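Local coordinates for response regulator receiver protein (Pseudoalteromonas atlantica T6c, PDB 3KTO), which probably acts as a receiver domain of a two-component-type response regulator, possibly in transcription control, at residues Glu72-Lys76 / Arg77-Leu81. Residues are numbered along the deposited sequence; the frame is centred on the assembly and turned at random.
Sequences ETLVK and RGFHL
Arg-77 runs back alongside Thr-73, one turn earlier in the chain, and the two side chains point the same way. Its CB starts near the Thr-73 carbonyl oxygen. Of the side-chain atoms, CG comes closest to that oxygen, with Arg-77 CG 3.3 Å from Thr-73 O. CD passes from the oxygen to the methyl group. At NE the contact is fully with the methyl: Thr-73 CG2 lies 3.6 Å from Arg-77 NE. CZ and NH2 follow at slightly longer range. The methyl therefore sits over one face of the guanidinium, displaced toward its rim. The Arg-77 chain is extended from CG to NE (chi2 -179°, chi3 -177°), which carries the flat group this far along Thr-73. Thr-73 CG2 stands anti to its own backbone N, while OG1 turns back to bond Glu-69 O. Met-43 touches both side chains.

Next to this pair the backbone ends helix 66-76 with a Schellman motif. Phe-79 N donates to Leu-74 O at 2.9 Å, and Gly-78 N donates to Val-75 O at 3.2 Å. The second donor approaches well out of the Val-75 carbonyl plane, about 70° from it. Gly-78 has the positive phi of the C-prime position. Arg-77 N bonds Thr-73 O at 3.0 Å and makes a weak second bond to Leu-74 O. The chain then turns toward strand 83-87 of the CheY-like fold, whose five-stranded parallel sheet has the order 2-1-3-4-5.

The apolar contact is slight: Leu-74 CB lies 4.2 Å from Phe-79 CB. Leu-74 also reaches Met-54 on strand 51-57, and Phe-79 touches Ile-47. The His-80 ring lies near Val-75 O, and its ND1 makes a weak bond to Gly-78 O at 2.7 Å.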
# COMPACT_ATOMS: atom_id res chain seq x y z
N GLU A 72 7.66 11.23 -19.56
CA GLU A 72 8.81 11.79 -20.27
C GLU A 72 8.90 11.23 -21.69
O GLU A 72 9.18 11.97 -22.64
CB GLU A 72 10.10 11.49 -19.49
CG GLU A 72 10.10 12.09 -18.08
CD GLU A 72 11.30 11.68 -17.25
OE1 GLU A 72 11.91 10.63 -17.54
OE2 GLU A 72 11.62 12.40 -16.28
N THR A 73 8.67 9.94 -21.84
CA THR A 73 8.72 9.30 -23.14
C THR A 73 7.68 9.88 -24.10
O THR A 73 8.00 10.21 -25.24
CB THR A 73 8.50 7.79 -23.03
OG1 THR A 73 9.61 7.19 -22.35
CG2 THR A 73 8.34 7.16 -24.43
N LEU A 74 6.45 9.99 -23.62
CA LEU A 74 5.36 10.53 -24.43
C LEU A 74 5.63 11.97 -24.83
O LEU A 74 5.35 12.37 -25.96
CB LEU A 74 4.05 10.45 -23.66
CG LEU A 74 3.52 9.06 -23.32
CD1 LEU A 74 2.30 9.21 -22.44
CD2 LEU A 74 3.18 8.29 -24.59
N VAL A 75 6.18 12.75 -23.90
CA VAL A 75 6.49 14.15 -24.18
C VAL A 75 7.60 14.22 -25.23
O VAL A 75 7.61 15.10 -26.08
CB VAL A 75 6.94 14.90 -22.90
CG1 VAL A 75 7.47 16.28 -23.27
CG2 VAL A 75 5.77 15.03 -21.94
N LYS A 76 8.52 13.27 -25.15
CA LYS A 76 9.62 13.22 -26.09
C LYS A 76 9.07 12.89 -27.49
O LYS A 76 9.60 13.36 -28.49
CB LYS A 76 10.62 12.16 -25.66
CG LYS A 76 11.98 12.31 -26.28
CD LYS A 76 12.92 11.21 -25.82
CE LYS A 76 14.34 11.51 -26.26
NZ LYS A 76 14.44 11.75 -27.72
N ARG A 77 8.00 12.09 -27.54
CA ARG A 77 7.39 11.70 -28.81
C ARG A 77 6.35 12.69 -29.32
O ARG A 77 5.53 12.36 -30.17
CB ARG A 77 6.75 10.32 -28.69
CG ARG A 77 7.74 9.22 -28.42
CD ARG A 77 7.05 7.88 -28.34
NE ARG A 77 7.99 6.82 -28.00
CZ ARG A 77 7.65 5.54 -27.86
NH1 ARG A 77 6.39 5.17 -28.03
NH2 ARG A 77 8.57 4.64 -27.53
N GLY A 78 6.37 13.90 -28.78
CA GLY A 78 5.43 14.92 -29.22
C GLY A 78 4.02 14.88 -28.65
O GLY A 78 3.20 15.72 -29.01
N PHE A 79 3.72 13.92 -27.78
CA PHE A 79 2.38 13.85 -27.20
C PHE A 79 2.28 14.79 -26.00
O PHE A 79 2.96 14.59 -24.99
CB PHE A 79 2.07 12.42 -26.77
CG PHE A 79 1.80 11.50 -27.92
CD1 PHE A 79 0.61 11.60 -28.64
CD2 PHE A 79 2.73 10.53 -28.30
CE1 PHE A 79 0.35 10.75 -29.72
CE2 PHE A 79 2.49 9.69 -29.37
CZ PHE A 79 1.29 9.80 -30.08
N HIS A 80 1.44 15.81 -26.12
CA HIS A 80 1.28 16.79 -25.06
C HIS A 80 -0.13 16.87 -24.48
O HIS A 80 -0.92 17.74 -24.86
CB HIS A 80 1.71 18.17 -25.55
CG HIS A 80 3.13 18.22 -26.02
ND1 HIS A 80 3.55 17.67 -27.21
CD2 HIS A 80 4.25 18.72 -25.43
CE1 HIS A 80 4.85 17.82 -27.34
NE2 HIS A 80 5.30 18.46 -26.27
N LEU A 81 -0.42 15.97 -23.54
CA LEU A 81 -1.72 15.94 -22.89
C LEU A 81 -1.54 16.31 -21.43
O LEU A 81 -0.61 15.83 -20.78
CB LEU A 81 -2.32 14.53 -22.97
CG LEU A 81 -2.57 13.93 -24.35
CD1 LEU A 81 -2.93 12.46 -24.21
CD2 LEU A 81 -3.69 14.69 -25.04